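Possible HxlR family transcriptional factor (Thermoplasma volcanium, PDB 3DF8) probably binds DNA as a transcription regulator of the HxlR family, a group of dimeric proteins with a winged helix-turn-helix fold. Local coordinates at residues A[21-26]-A[64-69]; A[29-34]-A[50-55]; A[46-51]-A[58-63]; A[72-77]-A[82-87]. All blocks are in the same frame, centred on the assembly; numbering follows the deposited sequence. Where two conformers were deposited one is given.

Interaction 1 of 4, residues A[21-26]-A[64-69]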
loop_
_atom_site.group_PDB
_atom_site.type_symbol
_atom_site.label_atom_id
_atom_site.label_comp_id
_atom_site.label_asym_id
_atom_site.label_seq_id
_atom_site.Cartn_x
_atom_site.Cartn_y
_atom_site.Cartn_z
ATOM N N LEU A 21 -5.250 2.227 -6.687
ATOM C CA LEU A 21 -5.040 1.937 -5.276
ATOM C C LEU A 21 -5.727 0.607 -4.922
ATOM O O LEU A 21 -5.181 -0.154 -4.134
ATOM C CB LEU A 21 -5.598 3.073 -4.400
ATOM C CG LEU A 21 -5.470 2.892 -2.888
ATOM C CD1 LEU A 21 -4.017 2.720 -2.474
ATOM C CD2 LEU A 21 -6.121 4.098 -2.197
ATOM N N HIS A 22 -6.895 0.330 -5.520
ATOM C CA HIS A 22 -7.636 -0.909 -5.281
ATOM C C HIS A 22 -6.750 -2.105 -5.574
ATOM O O HIS A 22 -6.592 -3.011 -4.737
ATOM C CB HIS A 22 -8.913 -0.953 -6.157
ATOM C CG HIS A 22 -9.728 -2.203 -6.009
ATOM N ND1 HIS A 22 -10.625 -2.382 -4.981
ATOM C CD2 HIS A 22 -9.824 -3.308 -6.787
ATOM C CE1 HIS A 22 -11.226 -3.556 -5.116
ATOM N NE2 HIS A 22 -10.753 -4.142 -6.202
ATOM N N LEU A 23 -6.156 -2.100 -6.757
ATOM C CA LEU A 23 -5.273 -3.210 -7.157
ATOM C C LEU A 23 -4.068 -3.288 -6.226
ATOM O O LEU A 23 -3.747 -4.370 -5.697
ATOM C CB LEU A 23 -4.804 -3.009 -8.591
ATOM C CG LEU A 23 -3.728 -3.980 -9.099
ATOM C CD1 LEU A 23 -4.103 -5.476 -8.891
ATOM C CD2 LEU A 23 -3.415 -3.664 -10.573
ATOM N N LEU A 24 -3.441 -2.135 -6.005
ATOM C CA LEU A 24 -2.246 -2.076 -5.168
ATOM C C LEU A 24 -2.453 -2.646 -3.771
ATOM O O LEU A 24 -1.521 -3.201 -3.190
ATOM C CB LEU A 24 -1.692 -0.653 -5.111
ATOM C CG LEU A 24 -0.435 -0.396 -5.949
ATOM C CD1 LEU A 24 0.783 -0.753 -5.124
ATOM C CD2 LEU A 24 -0.404 -1.118 -7.312
ATOM N N GLY A 25 -3.666 -2.532 -3.259
ATOM C CA GLY A 25 -3.987 -3.051 -1.926
ATOM C C GLY A 25 -4.262 -4.548 -1.828
ATOM O O GLY A 25 -4.116 -5.128 -0.754
ATOM N N LYS A 26 -4.668 -5.172 -2.930
ATOM C CA LYS A 26 -4.968 -6.599 -2.928
ATOM C C LYS A 26 -3.746 -7.397 -2.463
ATOM O O LYS A 26 -2.594 -7.026 -2.777
ATOM C CB LYS A 26 -5.378 -7.055 -4.329
ATOM C CG LYS A 26 -6.717 -6.527 -4.773
ATOM C CD LYS A 26 -7.108 -7.123 -6.115
ATOM C CE LYS A 26 -8.168 -6.243 -6.776
ATOM N NZ LYS A 26 -9.289 -7.047 -7.369
ATOM N N ILE A 64 -0.752 -10.609 -11.881
ATOM C CA ILE A 64 0.077 -10.270 -13.027
ATOM C C ILE A 64 -0.830 -9.745 -14.149
ATOM O O ILE A 64 -0.496 -8.738 -14.762
ATOM C CB ILE A 64 0.950 -11.473 -13.462
ATOM C CG1 ILE A 64 2.144 -11.556 -12.482
ATOM C CG2 ILE A 64 1.424 -11.294 -14.934
ATOM C CD1 ILE A 64 3.189 -12.639 -12.850
ATOM N N LYS A 65 -1.959 -10.394 -14.401
ATOM C CA LYS A 65 -2.843 -9.921 -15.475
ATOM C C LYS A 65 -3.322 -8.496 -15.153
ATOM O O LYS A 65 -3.369 -7.637 -16.049
ATOM C CB LYS A 65 -4.036 -10.838 -15.619
ATOM C CG LYS A 65 -5.048 -10.323 -16.607
ATOM C CD LYS A 65 -6.284 -11.180 -16.616
ATOM C CE LYS A 65 -7.398 -10.432 -17.342
ATOM N NZ LYS A 65 -6.923 -10.051 -18.702
ATOM N N ASP A 66 -3.667 -8.246 -13.887
ATOM C CA ASP A 66 -4.252 -6.951 -13.540
ATOM C C ASP A 66 -3.130 -5.933 -13.676
ATOM O O ASP A 66 -3.373 -4.787 -14.073
ATOM C CB ASP A 66 -4.786 -6.920 -12.104
ATOM C CG ASP A 66 -6.055 -7.717 -11.915
ATOM O OD1 ASP A 66 -6.779 -7.969 -12.908
ATOM O OD2 ASP A 66 -6.309 -8.047 -10.726
ATOM N N LEU A 67 -1.921 -6.355 -13.300
ATOM C CA LEU A 67 -0.768 -5.451 -13.402
ATOM C C LEU A 67 -0.394 -5.104 -14.845
ATOM O O LEU A 67 0.008 -3.968 -15.138
ATOM C CB LEU A 67 0.458 -5.985 -12.633
ATOM C CG LEU A 67 0.375 -5.888 -11.111
ATOM C CD1 LEU A 67 1.423 -6.877 -10.463
ATOM C CD2 LEU A 67 0.497 -4.498 -10.529
ATOM N N ILE A 68 -0.494 -6.092 -15.728
ATOM C CA ILE A 68 -0.289 -5.873 -17.177
ATOM C C ILE A 68 -1.385 -4.920 -17.700
ATOM O O ILE A 68 -1.105 -3.943 -18.397
ATOM C CB ILE A 68 -0.316 -7.209 -17.923
ATOM C CG1 ILE A 68 0.919 -8.045 -17.565
ATOM C CG2 ILE A 68 -0.415 -6.965 -19.461
ATOM C CD1 ILE A 68 0.852 -9.503 -18.104
ATOM N N ASP A 69 -2.631 -5.203 -17.355
ATOM C CA ASP A 69 -3.755 -4.360 -17.795
ATOM C C ASP A 69 -3.614 -2.897 -17.336
ATOM O O ASP A 69 -4.008 -1.973 -18.064
ATOM C CB ASP A 69 -5.076 -4.982 -17.358
ATOM C CG ASP A 69 -5.405 -6.282 -18.111
ATOM O OD1 ASP A 69 -4.684 -6.651 -19.076
ATOM O OD2 ASP A 69 -6.398 -6.933 -17.741
#
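Leu23 on helix 21-25 reaches into helix 57-69 at Asp66 and Leu67, joining an N-terminal helix of the winged helix-turn-helix domain to the probable recognition helix. CB of Leu23 already points at the other helix but is still 5.3 Å from Asp66 CB. With CG set trans to the backbone N (chi1 172°), the chain continues straight across, and CG comes to 4.3 Å from Asp66 CB. The branch then divides. CD1 presses on the methylene of Asp66, 3.6 Å from its CB, and lies 3.9 Å from the carboxylate atom OD2; CD2 turns to the helix backbone, 3.7 Å from Asp66 O. Swapping Leu23 for an alanine would probably open a gap beside the Asp66 methylene and leave Leu67 without its apolar partner on this helix. Lys26 NZ stands 4.6 Å from Asp66 OD2, too far for a salt bridge, though the carboxylate may still attract the lysine. Leu67 packs on Thr29 and Ile32 of helix 29-36 as well, while its CD2 meets Leu23 CD2 at 4.0 Å.

Interaction 2 of 4, residues A[29-34]-A[50-55]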
loop_
_atom_site.group_PDB
_atom_site.type_symbol
_atom_site.label_atom_id
_atom_site.label_comp_id
_atom_site.label_asym_id
_atom_site.label_seq_id
_atom_site.Cartn_x
_atom_site.Cartn_y
_atom_site.Cartn_z
ATOM N N THR A 29 0.081 -7.749 -4.059
ATOM C CA THR A 29 0.378 -6.886 -5.233
ATOM C C THR A 29 1.639 -6.086 -5.009
ATOM O O THR A 29 2.496 -6.011 -5.896
ATOM C CB THR A 29 -0.807 -5.977 -5.609
ATOM O OG1 THR A 29 -1.970 -6.787 -5.858
ATOM C CG2 THR A 29 -0.481 -5.137 -6.898
HETATM N N MSE A 30 1.771 -5.513 -3.813
HETATM C CA MSE A 30 2.964 -4.698 -3.515
HETATM C C MSE A 30 4.201 -5.587 -3.498
HETATM O O MSE A 30 5.287 -5.195 -3.970
HETATM C CB MSE A 30 2.799 -3.916 -2.210
HETATM C CG MSE A 30 1.776 -2.805 -2.333
HETATM SE SE MSE A 30 1.579 -1.784 -0.670
HETATM C CE MSE A 30 0.025 -2.783 0.016
ATOM N N LEU A 31 4.044 -6.800 -2.988
ATOM C CA LEU A 31 5.174 -7.747 -2.980
ATOM C C LEU A 31 5.555 -8.163 -4.407
ATOM O O LEU A 31 6.754 -8.332 -4.679
ATOM C CB LEU A 31 4.851 -8.958 -2.151
ATOM C CG LEU A 31 4.783 -8.711 -0.632
ATOM C CD1 LEU A 31 4.267 -10.003 0.047
ATOM C CD2 LEU A 31 6.108 -8.178 -0.089
ATOM N N ILE A 32 4.570 -8.367 -5.290
ATOM C CA ILE A 32 4.876 -8.719 -6.706
ATOM C C ILE A 32 5.677 -7.563 -7.356
ATOM O O ILE A 32 6.728 -7.789 -7.990
ATOM C CB ILE A 32 3.609 -9.031 -7.491
ATOM C CG1 ILE A 32 2.998 -10.361 -6.971
ATOM C CG2 ILE A 32 3.935 -9.106 -8.991
ATOM C CD1 ILE A 32 1.485 -10.630 -7.348
ATOM N N ILE A 33 5.173 -6.339 -7.232
ATOM C CA ILE A 33 5.914 -5.165 -7.736
ATOM C C ILE A 33 7.324 -5.101 -7.176
ATOM O O ILE A 33 8.266 -4.843 -7.902
ATOM C CB ILE A 33 5.140 -3.841 -7.476
ATOM C CG1 ILE A 33 3.812 -3.884 -8.271
ATOM C CG2 ILE A 33 6.018 -2.575 -7.728
ATOM C CD1 ILE A 33 2.797 -2.763 -7.907
ATOM N N SER A 34 7.455 -5.338 -5.871
ATOM C CA SER A 34 8.778 -5.290 -5.232
ATOM C C SER A 34 9.736 -6.363 -5.779
ATOM O O SER A 34 10.919 -6.076 -6.118
ATOM C CB SER A 34 8.586 -5.463 -3.735
ATOM O OG SER A 34 7.716 -4.449 -3.224
ATOM N N SER A 50 8.404 -18.254 -6.310
ATOM C CA SER A 50 9.343 -18.743 -5.302
ATOM C C SER A 50 9.832 -17.656 -4.368
ATOM O O SER A 50 10.238 -17.937 -3.237
ATOM C CB SER A 50 10.553 -19.351 -5.990
ATOM O OG SER A 50 10.189 -20.554 -6.628
ATOM N N SER A 51 9.800 -16.416 -4.856
ATOM C CA SER A 51 10.283 -15.257 -4.116
ATOM C C SER A 51 9.235 -14.680 -3.161
ATOM O O SER A 51 9.544 -13.808 -2.359
ATOM C CB SER A 51 10.722 -14.168 -5.091
ATOM O OG SER A 51 11.784 -14.616 -5.905
ATOM N N ILE A 52 7.989 -15.154 -3.253
ATOM C CA ILE A 52 6.919 -14.669 -2.382
ATOM C C ILE A 52 6.322 -15.876 -1.657
ATOM O O ILE A 52 5.377 -16.491 -2.161
ATOM C CB ILE A 52 5.812 -13.869 -3.168
ATOM C CG1 ILE A 52 6.445 -12.731 -3.971
ATOM C CG2 ILE A 52 4.757 -13.323 -2.202
ATOM C CD1 ILE A 52 5.501 -12.060 -4.978
ATOM N N PRO A 53 6.736 -16.077 -0.391
ATOM C CA PRO A 53 6.301 -17.194 0.449
ATOM C C PRO A 53 4.791 -17.411 0.375
ATOM O O PRO A 53 4.030 -16.479 0.650
ATOM C CB PRO A 53 6.664 -16.718 1.859
ATOM C CG PRO A 53 7.819 -15.844 1.670
ATOM C CD PRO A 53 7.630 -15.161 0.345
ATOM N N GLY A 54 4.335 -18.609 0.001
ATOM C CA GLY A 54 2.895 -18.819 0.135
ATOM C C GLY A 54 1.928 -18.331 -0.937
ATOM O O GLY A 54 0.743 -18.693 -0.885
ATOM N N ILE A 55 2.381 -17.509 -1.894
ATOM C CA ILE A 55 1.495 -17.094 -2.988
ATOM C C ILE A 55 1.131 -18.300 -3.889
ATOM O O ILE A 55 2.000 -19.093 -4.229
ATOM C CB ILE A 55 2.119 -15.931 -3.848
ATOM C CG1 ILE A 55 1.023 -15.226 -4.657
ATOM C CG2 ILE A 55 3.276 -16.434 -4.736
ATOM C CD1 ILE A 55 1.424 -13.893 -5.369
#
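Helix 29-36 runs past a type II beta turn, Ile52 to Ile55, with Leu31 CA 7.2 Å from Ile52 CA; the turn is closed by Ile55 N bonding to Ile52 O at 3.2 Å, and Gly54 takes the positive phi (82°) that this turn needs at its third position. Two isoleucines of the turn do the touching. Ile52 places its CG1 branch trans to the carbonyl carbon (chi1 -54°), which carries CD1 onto the helix, 3.6 Å from Ile32 CG1 and 3.9 Å from the backbone C of Leu31. Its other branch serves Leu31, CG2 lying 4.0 Å from Leu31 CD1. One side chain thus straddles two successive helix residues. In the helix-turn-helix domain this turn belongs to the link between helix 45-50 and helix 57-69, and the contact fastens that link to the helix preceding the motif. Ile55 adds a second point: its CD1 meets Ile32 CD1 at 3.8 Å, the two side chains crossing at about a right angle, as Ile32 and Ile52 also do. Tyr28 packs on both turn isoleucines. Further along, Ser34 OG donates to O of selenomethionine Met30 at 2.6 Å, while Ser34 N reaches the same oxygen from the opposite face of its carbonyl plane.

Interaction 3 of 4, residues A[46-51]-A[58-63]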
loop_
_atom_site.group_PDB
_atom_site.type_symbol
_atom_site.label_atom_id
_atom_site.label_comp_id
_atom_site.label_asym_id
_atom_site.label_seq_id
_atom_site.Cartn_x
_atom_site.Cartn_y
_atom_site.Cartn_z
ATOM N N ASN A 46 7.952 -18.960 -12.218
ATOM C CA ASN A 46 8.434 -19.714 -11.046
ATOM C C ASN A 46 9.358 -18.901 -10.164
ATOM O O ASN A 46 9.290 -19.006 -8.942
ATOM C CB ASN A 46 9.143 -21.020 -11.421
ATOM C CG ASN A 46 9.529 -21.824 -10.199
ATOM O OD1 ASN A 46 8.667 -22.360 -9.509
ATOM N ND2 ASN A 46 10.830 -21.925 -9.925
ATOM N N ASP A 47 10.221 -18.089 -10.784
ATOM C CA ASP A 47 11.176 -17.211 -10.052
ATOM C C ASP A 47 10.395 -16.274 -9.109
ATOM O O ASP A 47 10.752 -16.071 -7.938
ATOM C CB ASP A 47 11.956 -16.274 -11.000
ATOM C CG ASP A 47 13.018 -16.973 -11.845
ATOM O OD1 ASP A 47 13.592 -18.015 -11.389
ATOM O OD2 ASP A 47 13.304 -16.425 -12.969
ATOM N N ILE A 48 9.357 -15.669 -9.676
ATOM C CA ILE A 48 8.502 -14.714 -8.963
ATOM C C ILE A 48 7.766 -15.420 -7.829
ATOM O O ILE A 48 7.819 -14.986 -6.678
ATOM C CB ILE A 48 7.489 -14.037 -9.898
ATOM C CG1 ILE A 48 8.215 -13.231 -10.972
ATOM C CG2 ILE A 48 6.595 -13.091 -9.128
ATOM C CD1 ILE A 48 7.302 -12.950 -12.235
ATOM N N ARG A 49 7.094 -16.525 -8.156
ATOM C CA ARG A 49 6.322 -17.282 -7.169
ATOM C C ARG A 49 7.197 -17.759 -5.998
ATOM O O ARG A 49 6.809 -17.627 -4.831
ATOM C CB ARG A 49 5.615 -18.461 -7.869
ATOM C CG ARG A 49 4.787 -19.385 -6.952
ATOM C CD ARG A 49 4.184 -20.592 -7.728
ATOM N NE ARG A 49 5.238 -21.417 -8.318
ATOM C CZ ARG A 49 5.160 -22.074 -9.480
ATOM N NH1 ARG A 49 6.201 -22.779 -9.892
ATOM N NH2 ARG A 49 4.062 -22.032 -10.239
ATOM N N SER A 50 8.404 -18.254 -6.310
ATOM C CA SER A 50 9.343 -18.743 -5.302
ATOM C C SER A 50 9.832 -17.656 -4.368
ATOM O O SER A 50 10.238 -17.937 -3.237
ATOM C CB SER A 50 10.553 -19.351 -5.990
ATOM O OG SER A 50 10.189 -20.554 -6.628
ATOM N N SER A 51 9.800 -16.416 -4.856
ATOM C CA SER A 51 10.283 -15.257 -4.116
ATOM C C SER A 51 9.235 -14.680 -3.161
ATOM O O SER A 51 9.544 -13.808 -2.359
ATOM C CB SER A 51 10.722 -14.168 -5.091
ATOM O OG SER A 51 11.784 -14.616 -5.905
ATOM N N THR A 58 -2.459 -19.398 -8.959
ATOM C CA THR A 58 -3.691 -18.721 -9.375
ATOM C C THR A 58 -3.666 -17.230 -9.013
ATOM O O THR A 58 -3.965 -16.394 -9.854
ATOM C CB THR A 58 -4.975 -19.416 -8.848
ATOM O OG1 THR A 58 -5.113 -20.717 -9.456
ATOM C CG2 THR A 58 -6.239 -18.567 -9.165
ATOM N N ILE A 59 -3.351 -16.913 -7.762
ATOM C CA ILE A 59 -3.324 -15.509 -7.329
ATOM C C ILE A 59 -2.219 -14.761 -8.071
ATOM O O ILE A 59 -2.407 -13.612 -8.513
ATOM C CB ILE A 59 -3.175 -15.381 -5.770
ATOM C CG1 ILE A 59 -4.399 -16.022 -5.084
ATOM C CG2 ILE A 59 -2.864 -13.889 -5.342
ATOM C CD1 ILE A 59 -5.710 -15.401 -5.454
ATOM N N LEU A 60 -1.053 -15.391 -8.218
ATOM C CA LEU A 60 0.042 -14.711 -8.915
ATOM C C LEU A 60 -0.347 -14.380 -10.350
ATOM O O LEU A 60 -0.078 -13.272 -10.828
ATOM C CB LEU A 60 1.346 -15.494 -8.874
ATOM C CG LEU A 60 2.574 -14.882 -9.592
ATOM C CD1 LEU A 60 2.923 -13.494 -9.094
ATOM C CD2 LEU A 60 3.784 -15.810 -9.460
ATOM N N SER A 61 -0.974 -15.326 -11.020
ATOM C CA SER A 61 -1.370 -15.140 -12.424
ATOM C C SER A 61 -2.427 -14.016 -12.525
ATOM O O SER A 61 -2.363 -13.162 -13.426
ATOM C CB SER A 61 -1.923 -16.464 -12.973
ATOM O OG SER A 61 -2.349 -16.271 -14.306
ATOM N N ARG A 62 -3.385 -14.012 -11.600
ATOM C CA ARG A 62 -4.479 -13.025 -11.605
ATOM C C ARG A 62 -3.921 -11.628 -11.354
ATOM O O ARG A 62 -4.320 -10.663 -12.018
ATOM C CB ARG A 62 -5.562 -13.367 -10.568
ATOM C CG ARG A 62 -6.800 -12.467 -10.658
ATOM C CD ARG A 62 -7.885 -12.794 -9.627
ATOM N NE ARG A 62 -8.412 -11.570 -9.022
ATOM C CZ ARG A 62 -9.519 -11.469 -8.294
ATOM N NH1 ARG A 62 -10.297 -12.527 -8.064
ATOM N NH2 ARG A 62 -9.852 -10.284 -7.794
ATOM N N ARG A 63 -2.984 -11.521 -10.406
ATOM C CA ARG A 63 -2.383 -10.205 -10.123
ATOM C C ARG A 63 -1.491 -9.688 -11.261
ATOM O O ARG A 63 -1.530 -8.495 -11.612
ATOM C CB ARG A 63 -1.555 -10.210 -8.825
ATOM C CG ARG A 63 -2.330 -10.478 -7.575
ATOM C CD ARG A 63 -3.302 -9.392 -7.167
ATOM N NE ARG A 63 -3.674 -9.733 -5.809
ATOM C CZ ARG A 63 -4.700 -10.537 -5.517
ATOM N NH1 ARG A 63 -5.504 -10.982 -6.494
ATOM N NH2 ARG A 63 -4.945 -10.866 -4.263
#
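Leu60 fills the angle between Ile48 and Arg49, its two methyls divided between these neighbours on helix 45-50. CD1 meets Ile48 CG2 at 3.7 Å, the two side chains crossing nearly at right angles. CD2 rests instead against the start of Arg49, 3.6 Å from Arg49 CB and equally 3.6 Å from its backbone N; it also lies 3.9 Å from Ile48 CG2, so that this methyl of Ile48 touches both methyls of the leucine. Having CG trans to the backbone N (chi1 179°) sends the Leu60 fork straight out from helix 57-69 to make these contacts. The two helices are those of the helix-turn-helix motif, the second probably the recognition helix, as in other winged-helix proteins, and their inner faces are held here by apolar packing. Ile48 also packs on Leu36, and Leu60 on Ile32, Ile55 and Phe45, which places the pair against helix 29-36. Arg49 contributes just the root of its side chain to the leucine. Beyond it the chain bends at chi3 (61°), and the guanidinium turns away from Leu60 to Ser57 OG, which accepts from NH2 at the start of helix 57-69.

Interaction 4 of 4, residues A[72-77]-A[82-87]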
loop_
_atom_site.group_PDB
_atom_site.type_symbol
_atom_site.label_atom_id
_atom_site.label_comp_id
_atom_site.label_asym_id
_atom_site.label_seq_id
_atom_site.Cartn_x
_atom_site.Cartn_y
_atom_site.Cartn_z
ATOM N N LEU A 72 1.620 -1.525 -15.506
ATOM C CA LEU A 72 2.744 -1.558 -14.562
ATOM C C LEU A 72 3.725 -2.709 -14.813
ATOM O O LEU A 72 4.865 -2.642 -14.342
ATOM C CB LEU A 72 2.224 -1.644 -13.086
ATOM C CG LEU A 72 1.258 -0.471 -12.756
ATOM C CD1 LEU A 72 0.863 -0.610 -11.326
ATOM C CD2 LEU A 72 1.941 0.889 -12.985
ATOM N N VAL A 73 3.264 -3.772 -15.482
ATOM C CA VAL A 73 4.099 -4.986 -15.761
ATOM C C VAL A 73 3.911 -5.370 -17.230
ATOM O O VAL A 73 2.871 -5.099 -17.819
ATOM C CB VAL A 73 3.652 -6.117 -14.832
ATOM C CG1 VAL A 73 4.228 -7.517 -15.228
ATOM C CG2 VAL A 73 4.049 -5.775 -13.394
ATOM N N GLU A 74 4.948 -5.952 -17.831
ATOM C CA GLU A 74 4.784 -6.545 -19.158
ATOM C C GLU A 74 5.379 -7.945 -19.162
ATOM O O GLU A 74 6.337 -8.248 -18.391
ATOM C CB GLU A 74 5.415 -5.656 -20.237
ATOM C CG GLU A 74 6.793 -5.156 -19.893
ATOM C CD GLU A 74 7.922 -6.021 -20.441
ATOM O OE1 GLU A 74 9.082 -5.576 -20.332
ATOM O OE2 GLU A 74 7.647 -7.125 -20.989
ATOM N N ARG A 75 4.775 -8.805 -19.996
ATOM C CA ARG A 75 5.248 -10.184 -20.213
ATOM C C ARG A 75 6.009 -10.225 -21.550
ATOM O O ARG A 75 5.536 -9.674 -22.547
ATOM C CB ARG A 75 4.056 -11.151 -20.249
ATOM C CG ARG A 75 4.414 -12.607 -20.623
ATOM C CD ARG A 75 3.123 -13.476 -20.950
ATOM N NE ARG A 75 2.335 -13.558 -19.761
ATOM C CZ ARG A 75 1.180 -12.928 -19.584
ATOM N NH1 ARG A 75 0.553 -13.046 -18.415
ATOM N NH2 ARG A 75 0.681 -12.168 -20.560
ATOM N N ARG A 76 7.198 -10.832 -21.548
ATOM C CA ARG A 76 7.870 -11.103 -22.806
ATOM C C ARG A 76 7.771 -12.579 -23.124
ATOM O O ARG A 76 8.236 -13.364 -22.324
ATOM C CB ARG A 76 9.352 -10.753 -22.672
ATOM C CG ARG A 76 10.130 -10.920 -23.973
ATOM C CD ARG A 76 11.627 -10.649 -23.748
ATOM N NE ARG A 76 12.402 -10.791 -24.978
ATOM C CZ ARG A 76 12.925 -11.943 -25.411
ATOM N NH1 ARG A 76 12.783 -13.058 -24.690
ATOM N NH2 ARG A 76 13.606 -11.984 -26.560
ATOM N N SER A 77 7.217 -12.956 -24.276
ATOM C CA SER A 77 7.203 -14.343 -24.679
ATOM C C SER A 77 8.313 -14.528 -25.691
ATOM O O SER A 77 8.218 -14.040 -26.832
ATOM C CB SER A 77 5.870 -14.766 -25.340
ATOM O OG SER A 77 4.739 -14.434 -24.560
ATOM N N THR A 82 9.061 -14.308 -19.569
ATOM C CA THR A 82 9.571 -13.557 -18.423
ATOM C C THR A 82 8.750 -12.278 -18.230
ATOM O O THR A 82 8.008 -11.892 -19.135
ATOM C CB THR A 82 11.059 -13.182 -18.599
ATOM O OG1 THR A 82 11.207 -12.418 -19.794
ATOM C CG2 THR A 82 11.947 -14.451 -18.659
ATOM N N TYR A 83 8.928 -11.633 -17.073
ATOM C CA TYR A 83 8.114 -10.497 -16.657
ATOM C C TYR A 83 9.063 -9.410 -16.140
ATOM O O TYR A 83 10.135 -9.685 -15.596
ATOM C CB TYR A 83 7.132 -10.948 -15.546
ATOM C CG TYR A 83 6.214 -12.132 -15.947
ATOM C CD1 TYR A 83 4.917 -11.900 -16.401
ATOM C CD2 TYR A 83 6.669 -13.458 -15.909
ATOM C CE1 TYR A 83 4.071 -12.996 -16.801
ATOM C CE2 TYR A 83 5.838 -14.543 -16.309
ATOM C CZ TYR A 83 4.562 -14.280 -16.753
ATOM O OH TYR A 83 3.780 -15.352 -17.142
ATOM N N ALA A 84 8.637 -8.172 -16.312
ATOM C CA ALA A 84 9.402 -7.043 -15.851
ATOM C C ALA A 84 8.442 -5.890 -15.595
ATOM O O ALA A 84 7.355 -5.799 -16.176
ATOM C CB ALA A 84 10.439 -6.614 -16.913
ATOM N N LEU A 85 8.880 -4.980 -14.746
ATOM C CA LEU A 85 8.140 -3.738 -14.542
ATOM C C LEU A 85 8.310 -2.827 -15.771
ATOM O O LEU A 85 9.404 -2.728 -16.382
ATOM C CB LEU A 85 8.708 -3.037 -13.316
ATOM C CG LEU A 85 8.448 -3.765 -11.995
ATOM C CD1 LEU A 85 9.203 -2.993 -10.942
ATOM C CD2 LEU A 85 6.943 -3.809 -11.677
ATOM N N THR A 86 7.233 -2.134 -16.118
ATOM C CA THR A 86 7.315 -1.026 -17.063
ATOM C C THR A 86 7.906 0.204 -16.365
ATOM O O THR A 86 8.149 0.191 -15.140
ATOM C CB THR A 86 5.903 -0.659 -17.551
ATOM O OG1 THR A 86 5.159 -0.182 -16.426
ATOM C CG2 THR A 86 5.207 -1.857 -18.235
ATOM N N GLU A 87 8.151 1.281 -17.120
ATOM C CA GLU A 87 8.575 2.551 -16.509
ATOM C C GLU A 87 7.615 2.961 -15.402
ATOM O O GLU A 87 8.045 3.333 -14.310
ATOM C CB GLU A 87 8.658 3.667 -17.556
ATOM C CG GLU A 87 9.076 4.986 -16.950
ATOM C CD GLU A 87 9.631 5.967 -17.960
ATOM O OE1 GLU A 87 9.582 5.695 -19.187
ATOM O OE2 GLU A 87 10.120 7.025 -17.511
HETATM O O HOH W 1 9.686 -3.221 -19.159
HETATM O O HOH W 2 11.452 -13.850 -22.089
#
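Glu74 and Ala84 form a hydrogen-bonded antiparallel pair, Glu74 N donating a hydrogen bond to Ala84 O at 2.9 Å and Glu74 O accepting from Ala84 N. Arg76 and Thr82 repeat the pattern, with Arg76 N 2.8 Å from Thr82 O, and a further bond from Thr86 N to Leu72 O (3.0 Å) closes the base of the hairpin, the wing of the winged-helix fold. Packing is close where Val73 CG2 meets Leu85 CD2 at 3.9 Å and at the buried ring of Tyr83, whose CG is trans to its carbonyl carbon (chi1 -57°). Towards solvent, the chain of Arg75 lies along that ring. The guanidinium and ring planes stand 85° apart, and Arg75 NE makes a straight but weak bond to Tyr83 OH (3.5 Å, 173°). An alanine in place of Tyr83 would probably take away the ring that Arg75 lies along and open a gap against Ile64 and Leu36.

The side bearing Glu74, Arg76, Thr82 and Ala84 is looser and partly bridged by water. One water donates to Glu74 OE1 (2.7 Å) and Leu85 O; another accepts from Arg76 NH1 (3.0 Å) and bonds to Thr82 OG1. Arg42 adds a salt bridge to Glu74 OE2 and a hydrogen bond to Thr82 OG1. Thr86 OG1 caps helix 87-108 at Gly89 N and also bonds to Gly71 O. Leu36 of helix 29-36 touches Val73, Tyr83 and Leu85, helix 57-69 packs on Val73 and Tyr83, and Leu72 meets helix 87-108 and Leu106 of the second subunit.

Helix 57-69 ties the set together: interactions 1 and 3 both use it, towards its C-terminal and N-terminal halves, with centres about 13 Å apart. Interactions 2 and 3 lie closest, about 7 Å between centres, and share Ser50 and Ser51; there Ile32 of helix 29-36 packs on Arg63. Along the chain interactions 2 and 3 fall between the two segments of interaction 1, and interaction 4, the hairpin, follows directly, joined to helix 57-69 where Leu67 O probably accepts from the backbone N of Leu72 and Val73. Ile48 touches Tyr83 across interactions 3 and 4. The four contacts thus all lie within one winged helix-turn-helix domain, consistent with DNA binding.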